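PDB 4L6D: 5-carboxyvanillate decarboxylase, which probably catalyses the manganese-dependent, non-oxidative removal of a carboxyl group from 5-carboxyvanillate to give vanillate. Local coordinates for residues Arg25-Arg37 with Arg176-Asp188. Sequence-based numbering, arbitrary orientation.
Sequences RTDDASLDMILVR and RAPSKQIDRAFRD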
ATOM      1  N   ARG A  25      17.463   8.458 -24.504  1.00 10.07           N
ATOM      2  CA  ARG A  25      18.299   9.636 -24.743  1.00 11.67           C
ATOM      3  C   ARG A  25      17.516  10.941 -24.631  1.00 15.24           C
ATOM      4  O   ARG A  25      18.104  12.024 -24.677  1.00 18.53           O
ATOM      5  CB  ARG A  25      18.963   9.547 -26.124  1.00 14.12           C
ATOM      6  CG  ARG A  25      19.759   8.266 -26.325  1.00 14.72           C
ATOM      7  CD  ARG A  25      20.299   8.127 -27.741  1.00 17.28           C
ATOM      8  NE  ARG A  25      20.941   6.827 -27.894  1.00 16.67           N
ATOM      9  CZ  ARG A  25      20.684   5.970 -28.875  1.00 18.34           C
ATOM     10  NH1 ARG A  25      19.815   6.287 -29.827  1.00 19.08           N
ATOM     11  NH2 ARG A  25      21.307   4.798 -28.905  1.00 19.96           N
ATOM     12  N   THR A  26      16.196  10.839 -24.495  1.00 12.17           N
ATOM     13  CA  THR A  26      15.346  12.030 -24.471  1.00 12.66           C
ATOM     14  C   THR A  26      15.217  12.630 -23.077  1.00 10.57           C
ATOM     15  O   THR A  26      15.707  12.064 -22.095  1.00 12.90           O
ATOM     16  CB  THR A  26      13.938  11.750 -25.013  1.00 13.31           C
ATOM     17  OG1 THR A  26      13.234  10.897 -24.105  1.00 12.66           O
ATOM     18  CG2 THR A  26      14.016  11.097 -26.393  1.00 16.60           C
ATOM     19  N   ASP A  27      14.545  13.778 -23.012  1.00 12.96           N
ATOM     20  CA  ASP A  27      14.399  14.540 -21.782  1.00 13.49           C
ATOM     21  C   ASP A  27      13.146  14.179 -20.998  1.00 13.62           C
ATOM     22  O   ASP A  27      12.735  14.926 -20.110  1.00 13.07           O
ATOM     23  CB  ASP A  27      14.405  16.050 -22.090  1.00 15.51           C
ATOM     24  CG  ASP A  27      13.193  16.496 -22.898  1.00 31.13           C
ATOM     25  OD1 ASP A  27      12.519  15.635 -23.504  1.00 34.93           O
ATOM     26  OD2 ASP A  27      12.913  17.717 -22.932  1.00 37.28           O
ATOM     27  N   ASP A  28      12.556  13.028 -21.315  1.00  9.75           N
ATOM     28  CA  ASP A  28      11.352  12.551 -20.637  1.00 10.73           C
ATOM     29  C   ASP A  28      11.550  12.567 -19.114  1.00 11.28           C
ATOM     30  O   ASP A  28      12.553  12.064 -18.608  1.00 10.95           O
ATOM     31  CB  ASP A  28      11.032  11.133 -21.115  1.00  8.82           C
ATOM     32  CG  ASP A  28       9.637  10.680 -20.737  1.00 11.99           C
ATOM     33  OD1 ASP A  28       9.054  11.187 -19.753  1.00 11.61           O
ATOM     34  OD2 ASP A  28       9.119   9.788 -21.434  1.00 12.30           O
ATOM     35  N   ALA A  29      10.604  13.161 -18.390  1.00  9.36           N
ATOM     36  CA  ALA A  29      10.718  13.265 -16.932  1.00 10.42           C
ATOM     37  C   ALA A  29      10.035  12.121 -16.190  1.00 10.18           C
ATOM     38  O   ALA A  29      10.051  12.085 -14.955  1.00 11.36           O
ATOM     39  CB  ALA A  29      10.173  14.606 -16.445  1.00 10.45           C
ATOM     40  N   SER A  30       9.413  11.205 -16.929  1.00  8.02           N
ATOM     41  CA  SER A  30       8.752  10.052 -16.315  1.00  7.85           C
ATOM     42  C   SER A  30       9.711   9.300 -15.402  1.00  7.36           C
ATOM     43  O   SER A  30      10.872   9.115 -15.745  1.00  7.54           O
ATOM     44  CB  SER A  30       8.230   9.097 -17.387  1.00  7.70           C
ATOM     45  OG  SER A  30       7.683   7.928 -16.789  1.00  7.27           O
ATOM     46  N   LEU A  31       9.219   8.852 -14.248  1.00  7.07           N
ATOM     47  CA  LEU A  31      10.056   8.117 -13.311  1.00  8.33           C
ATOM     48  C   LEU A  31      10.523   6.780 -13.895  1.00  8.70           C
ATOM     49  O   LEU A  31      11.509   6.213 -13.433  1.00  8.34           O
ATOM     50  CB  LEU A  31       9.340   7.918 -11.969  1.00  8.07           C
ATOM     51  CG  LEU A  31      10.179   7.412 -10.790  1.00  6.66           C
ATOM     52  CD1 LEU A  31      11.231   8.413 -10.373  1.00 10.92           C
ATOM     53  CD2 LEU A  31       9.256   7.110  -9.626  1.00  8.72           C
ATOM     54  N   ASP A  32       9.840   6.289 -14.929  1.00  7.67           N
ATOM     55  CA  ASP A  32      10.304   5.083 -15.612  1.00  7.56           C
ATOM     56  C   ASP A  32      11.640   5.269 -16.308  1.00  6.76           C
ATOM     57  O   ASP A  32      12.265   4.288 -16.689  1.00  6.95           O
ATOM     58  CB  ASP A  32       9.280   4.571 -16.617  1.00  6.35           C
ATOM     59  CG  ASP A  32       8.091   3.954 -15.942  1.00  6.92           C
ATOM     60  OD1 ASP A  32       8.223   2.835 -15.389  1.00  7.65           O
ATOM     61  OD2 ASP A  32       7.030   4.598 -15.934  1.00  7.98           O
ATOM     62  N   MET A  33      12.073   6.513 -16.496  1.00  7.15           N
ATOM     63  CA  MET A  33      13.373   6.756 -17.131  1.00  7.54           C
ATOM     64  C   MET A  33      14.545   6.185 -16.335  1.00  8.15           C
ATOM     65  O   MET A  33      15.606   5.944 -16.905  1.00  8.18           O
ATOM     66  CB  MET A  33      13.587   8.244 -17.438  1.00  9.12           C
ATOM     67  CG  MET A  33      12.653   8.766 -18.533  1.00  9.12           C
ATOM     68  SD  MET A  33      12.940   8.045 -20.167  1.00 11.29           S
ATOM     69  CE  MET A  33      14.426   8.931 -20.644  1.00 13.75           C
ATOM     70  N   ILE A  34      14.354   5.955 -15.032  1.00  8.83           N
ATOM     71  CA  ILE A  34      15.394   5.312 -14.237  1.00  9.78           C
ATOM     72  C   ILE A  34      15.628   3.887 -14.752  1.00  7.18           C
ATOM     73  O   ILE A  34      16.744   3.542 -15.135  1.00  9.77           O
ATOM     74  CB  ILE A  34      15.066   5.329 -12.722  1.00  8.54           C
ATOM     75  CG1 ILE A  34      15.032   6.772 -12.207  1.00  8.87           C
ATOM     76  CG2 ILE A  34      16.087   4.511 -11.947  1.00 12.99           C
ATOM     77  CD1 ILE A  34      14.592   6.921 -10.746  1.00  9.99           C
ATOM     78  N   LEU A  35      14.572   3.077 -14.780  1.00  7.72           N
ATOM     79  CA  LEU A  35      14.626   1.746 -15.387  1.00  8.33           C
ATOM     80  C   LEU A  35      15.117   1.807 -16.832  1.00  9.37           C
ATOM     81  O   LEU A  35      15.989   1.035 -17.242  1.00  7.92           O
ATOM     82  CB  LEU A  35      13.232   1.110 -15.375  1.00  7.12           C
ATOM     83  CG  LEU A  35      13.045  -0.133 -16.244  1.00  9.19           C
ATOM     84  CD1 LEU A  35      13.767  -1.304 -15.618  1.00 10.83           C
ATOM     85  CD2 LEU A  35      11.567  -0.435 -16.440  1.00 11.16           C
ATOM     86  N   VAL A  36      14.550   2.723 -17.617  1.00  7.79           N
ATOM     87  CA  VAL A  36      14.830   2.733 -19.050  1.00  8.92           C
ATOM     88  C   VAL A  36      16.310   3.021 -19.322  1.00  9.56           C
ATOM     89  O   VAL A  36      16.933   2.365 -20.154  1.00  9.03           O
ATOM     90  CB  VAL A  36      13.880   3.678 -19.814  1.00 10.26           C
ATOM     91  CG1 VAL A  36      14.334   3.862 -21.251  1.00 10.35           C
ATOM     92  CG2 VAL A  36      12.456   3.118 -19.772  1.00  8.55           C
ATOM     93  N   ARG A  37      16.894   3.960 -18.585  1.00  7.89           N
ATOM     94  CA  ARG A  37      18.329   4.203 -18.717  1.00  8.34           C
ATOM     95  C   ARG A  37      19.173   3.037 -18.195  1.00  8.28           C
ATOM     96  O   ARG A  37      20.198   2.700 -18.807  1.00  9.40           O
ATOM     97  CB  ARG A  37      18.726   5.515 -18.047  1.00 12.33           C
ATOM     98  CG  ARG A  37      18.205   6.739 -18.780  1.00 18.17           C
ATOM     99  CD  ARG A  37      18.807   8.003 -18.193  1.00 24.37           C
ATOM    100  NE  ARG A  37      17.889   9.139 -18.255  1.00 32.16           N
ATOM    101  CZ  ARG A  37      17.168   9.575 -17.225  1.00 27.68           C
ATOM    102  NH1 ARG A  37      17.253   8.978 -16.042  1.00 29.52           N
ATOM    103  NH2 ARG A  37      16.365  10.619 -17.376  1.00 29.10           N
ATOM    104  N   ARG A 176       4.304  -0.170 -13.382  1.00  5.18           N
ATOM    105  CA  ARG A 176       5.421   0.622 -13.890  1.00  4.77           C
ATOM    106  C   ARG A 176       5.735   1.595 -12.760  1.00  5.62           C
ATOM    107  O   ARG A 176       5.117   1.538 -11.699  1.00  6.38           O
ATOM    108  CB  ARG A 176       5.081   1.332 -15.211  1.00  5.39           C
ATOM    109  CG  ARG A 176       3.899   2.287 -15.113  1.00  6.93           C
ATOM    110  CD  ARG A 176       3.590   2.961 -16.433  1.00  6.19           C
ATOM    111  NE  ARG A 176       4.621   3.912 -16.831  1.00  5.72           N
ATOM    112  CZ  ARG A 176       4.479   4.775 -17.829  1.00  5.83           C
ATOM    113  NH1 ARG A 176       3.354   4.777 -18.536  1.00  7.41           N
ATOM    114  NH2 ARG A 176       5.460   5.621 -18.123  1.00  7.88           N
ATOM    115  N   ALA A 177       6.703   2.473 -12.965  1.00  5.17           N
ATOM    116  CA  ALA A 177       7.049   3.415 -11.911  1.00  5.33           C
ATOM    117  C   ALA A 177       5.894   4.382 -11.628  1.00  6.37           C
ATOM    118  O   ALA A 177       5.104   4.702 -12.528  1.00  6.12           O
ATOM    119  CB  ALA A 177       8.311   4.193 -12.294  1.00  5.78           C
ATOM    120  N   PRO A 178       5.802   4.855 -10.373  1.00  6.67           N
ATOM    121  CA  PRO A 178       4.858   5.910  -9.993  1.00  5.56           C
ATOM    122  C   PRO A 178       4.724   7.023 -11.038  1.00  7.80           C
ATOM    123  O   PRO A 178       5.727   7.556 -11.520  1.00  8.39           O
ATOM    124  CB  PRO A 178       5.471   6.450  -8.710  1.00  6.62           C
ATOM    125  CG  PRO A 178       6.041   5.195  -8.064  1.00  6.36           C
ATOM    126  CD  PRO A 178       6.553   4.350  -9.206  1.00  7.52           C
ATOM    127  N   SER A 179       3.480   7.366 -11.364  1.00  5.83           N
ATOM    128  CA  SER A 179       3.190   8.430 -12.325  1.00  6.13           C
ATOM    129  C   SER A 179       3.614   9.785 -11.790  1.00  6.74           C
ATOM    130  O   SER A 179       4.003   9.925 -10.627  1.00  8.31           O
ATOM    131  CB  SER A 179       1.691   8.488 -12.625  1.00  6.15           C
ATOM    132  OG  SER A 179       1.004   9.143 -11.566  1.00  6.17           O
ATOM    133  N   LYS A 180       3.494  10.802 -12.635  1.00  6.84           N
ATOM    134  CA  LYS A 180       3.884  12.152 -12.244  1.00  7.27           C
ATOM    135  C   LYS A 180       3.002  12.692 -11.121  1.00  7.33           C
ATOM    136  O   LYS A 180       3.386  13.629 -10.422  1.00  9.16           O
ATOM    137  CB  LYS A 180       3.894  13.100 -13.450  1.00  7.99           C
ATOM    138  CG  LYS A 180       5.004  12.832 -14.455  1.00  8.24           C
ATOM    139  CD  LYS A 180       4.936  13.793 -15.633  1.00  8.15           C
ATOM    140  CE  LYS A 180       6.067  13.490 -16.605  1.00 11.51           C
ATOM    141  NZ  LYS A 180       6.208  14.534 -17.649  1.00 15.83           N
ATOM    142  N   GLN A 181       1.837  12.085 -10.926  1.00  7.05           N
ATOM    143  CA  GLN A 181       0.959  12.500  -9.845  1.00  9.36           C
ATOM    144  C   GLN A 181       1.579  12.207  -8.489  1.00 11.06           C
ATOM    145  O   GLN A 181       1.285  12.895  -7.508  1.00  9.17           O
ATOM    146  CB  GLN A 181      -0.385  11.786  -9.953  1.00 11.64           C
ATOM    147  CG  GLN A 181      -1.117  12.086 -11.260  1.00  9.42           C
ATOM    148  CD  GLN A 181      -2.599  11.779 -11.172  1.00 11.80           C
ATOM    149  OE1 GLN A 181      -3.237  12.043 -10.150  1.00 12.91           O
ATOM    150  NE2 GLN A 181      -3.158  11.236 -12.244  1.00  9.93           N
ATOM    151  N   ILE A 182       2.429  11.183  -8.428  1.00  8.04           N
ATOM    152  CA  ILE A 182       2.944  10.715  -7.142  1.00  9.05           C
ATOM    153  C   ILE A 182       4.465  10.521  -7.092  1.00  8.63           C
ATOM    154  O   ILE A 182       5.006  10.187  -6.037  1.00  8.75           O
ATOM    155  CB  ILE A 182       2.261   9.395  -6.694  1.00  6.23           C
ATOM    156  CG1 ILE A 182       2.412   8.311  -7.774  1.00  6.65           C
ATOM    157  CG2 ILE A 182       0.793   9.640  -6.394  1.00  6.46           C
ATOM    158  CD1 ILE A 182       2.128   6.890  -7.277  1.00  7.46           C
ATOM    159  N   ASP A 183       5.164  10.735  -8.204  1.00  9.11           N
ATOM    160  CA  ASP A 183       6.569  10.327  -8.250  1.00  9.02           C
ATOM    161  C   ASP A 183       7.552  11.073  -7.346  1.00  8.77           C
ATOM    162  O   ASP A 183       8.627  10.554  -7.070  1.00  8.35           O
ATOM    163  CB  ASP A 183       7.109  10.246  -9.693  1.00  8.53           C
ATOM    164  CG  ASP A 183       7.133  11.589 -10.405  1.00 10.15           C
ATOM    165  OD1 ASP A 183       7.097  12.652  -9.758  1.00 12.39           O
ATOM    166  OD2 ASP A 183       7.201  11.574 -11.646  1.00  9.98           O
ATOM    167  N   ARG A 184       7.195  12.271  -6.880  1.00  7.60           N
ATOM    168  CA  ARG A 184       8.097  13.065  -6.041  1.00  8.68           C
ATOM    169  C   ARG A 184       8.579  12.294  -4.807  1.00  7.87           C
ATOM    170  O   ARG A 184       9.719  12.464  -4.370  1.00  9.26           O
ATOM    171  CB  ARG A 184       7.422  14.371  -5.610  1.00 14.66           C
ATOM    172  CG  ARG A 184       7.465  15.489  -6.640  1.00 21.34           C
ATOM    173  CD  ARG A 184       6.655  16.710  -6.172  1.00 27.65           C
ATOM    174  NE  ARG A 184       7.017  17.145  -4.820  1.00 30.45           N
ATOM    175  CZ  ARG A 184       6.310  18.010  -4.093  1.00 33.28           C
ATOM    176  NH1 ARG A 184       5.195  18.539  -4.582  1.00 32.58           N
ATOM    177  NH2 ARG A 184       6.711  18.346  -2.871  1.00 35.00           N
ATOM    178  N   ALA A 185       7.712  11.443  -4.265  1.00  7.49           N
ATOM    179  CA  ALA A 185       8.021  10.688  -3.046  1.00 10.99           C
ATOM    180  C   ALA A 185       8.817   9.407  -3.284  1.00  7.91           C
ATOM    181  O   ALA A 185       9.154   8.689  -2.330  1.00  8.43           O
ATOM    182  CB  ALA A 185       6.742  10.365  -2.281  1.00  7.15           C
ATOM    183  N   PHE A 186       9.115   9.117  -4.547  1.00  7.31           N
ATOM    184  CA  PHE A 186       9.740   7.846  -4.918  1.00  7.72           C
ATOM    185  C   PHE A 186      11.072   8.012  -5.644  1.00  8.03           C
ATOM    186  O   PHE A 186      11.493   7.114  -6.372  1.00 10.66           O
ATOM    187  CB  PHE A 186       8.775   7.007  -5.769  1.00  7.91           C
ATOM    188  CG  PHE A 186       7.482   6.693  -5.064  1.00  6.77           C
ATOM    189  CD1 PHE A 186       6.438   7.605  -5.084  1.00  7.44           C
ATOM    190  CD2 PHE A 186       7.325   5.518  -4.354  1.00  8.15           C
ATOM    191  CE1 PHE A 186       5.252   7.348  -4.410  1.00  8.21           C
ATOM    192  CE2 PHE A 186       6.133   5.249  -3.683  1.00  8.64           C
ATOM    193  CZ  PHE A 186       5.098   6.168  -3.719  1.00  7.33           C
ATOM    194  N   ARG A 187      11.725   9.153  -5.432  1.00  7.44           N
ATOM    195  CA  ARG A 187      13.011   9.459  -6.066  1.00  8.28           C
ATOM    196  C   ARG A 187      14.217   9.008  -5.239  1.00 10.53           C
ATOM    197  O   ARG A 187      15.357   9.125  -5.695  1.00 13.67           O
ATOM    198  CB  ARG A 187      13.125  10.962  -6.343  1.00  9.19           C
ATOM    199  CG  ARG A 187      12.156  11.494  -7.400  1.00 16.03           C
ATOM    200  CD  ARG A 187      12.762  11.458  -8.798  1.00 21.95           C
ATOM    201  NE  ARG A 187      11.780  11.808  -9.824  1.00 20.58           N
ATOM    202  CZ  ARG A 187      11.948  11.597 -11.124  1.00 22.37           C
ATOM    203  NH1 ARG A 187      13.064  11.035 -11.571  1.00 20.38           N
ATOM    204  NH2 ARG A 187      10.990  11.930 -11.978  1.00 22.13           N
ATOM    205  N   ASP A 188      13.977   8.505  -4.030  1.00  9.27           N
ATOM    206  CA  ASP A 188      15.076   8.155  -3.122  1.00  9.27           C
ATOM    207  C   ASP A 188      15.083   6.674  -2.762  1.00  8.11           C
ATOM    208  O   ASP A 188      14.045   6.004  -2.808  1.00  8.03           O
ATOM    209  CB  ASP A 188      14.999   8.983  -1.841  1.00 10.27           C
ATOM    210  CG  ASP A 188      15.181  10.457  -2.101  1.00 14.79           C
ATOM    211  OD1 ASP A 188      16.242  10.827  -2.645  1.00 20.38           O
ATOM    212  OD2 ASP A 188      14.261  11.241  -1.783  1.00 15.93           O
TER
HETATM  213  O   HOH W   1       6.430  11.987 -19.741  1.00 13.21           O
HETATM  214  O   HOH W   2       8.516  13.431 -13.100  1.00 15.09           O
HETATM  215  O   HOH W   3       8.396  14.662 -19.474  1.00 16.33           O
HETATM  216  O   HOH W   4      13.104  10.479 -14.398  1.00 17.92           O
HETATM  217  O   HOH W   5       6.636   9.497 -13.259  1.00  7.98           O
HETATM  218  O   HOH W   6       5.982   6.511 -14.470  1.00  8.17           O
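Asp32 and Arg176 form a buried salt bridge in which two guanidinium nitrogens grip a single carboxylate oxygen. Arg176 comes side-on, with NE 2.7 Å from Asp32 OD2 and NH2 2.9 Å from the same atom. OD2 lies in the guanidinium plane, but both nitrogens reach it from one face of the carboxylate, whose plane is turned 43° from theirs. The bend in the arginine chain at chi3 (-69°) swings the guanidinium back beside the aspartate. Asp32 OD1 accepts from Ala177 N, 2.9 Å away, on its syn side though tilted out of the carboxylate plane, in a nearly straight bond (169°). Replacing Asp32 by alanine is likely to leave the buried Arg176 charge without this mate and the Ala177 N-H without its acceptor. Ser30 OG, set anti to its own backbone N, accepts from the backbone N of Asp32, a capping bond at the turn that leads into helix 33-40.

In this amidohydrolase-type TIM barrel, the contact joins the loop leading into that helix to the one following strand 171-174, the strand that carries the manganese ligand His174. Three residues after Asp32, Leu35 touches the bound vanillate.

Further out, Arg187 NH2 donates to Ala29 O at 3.1 Å, a bent bond, although Ala29 O lies in the guanidinium plane and the nitrogen nearly in line with the carbonyl. Leu31 CD1 sits 3.2 Å above the centre of the same group, which thus donates at its edge while its flat face, with no N-H pointing out of it, packs against a methyl. The other leucine branch, CD2, packs against Pro178 CD, Asp183 CB and Phe186 CB, while the small Ala177 methyl lets Leu31 CB come close. Water bridges Ala29 O to Asp183 OD2, and at the exposed margin another links the long, extended Lys180, through NZ, to Ala29 N.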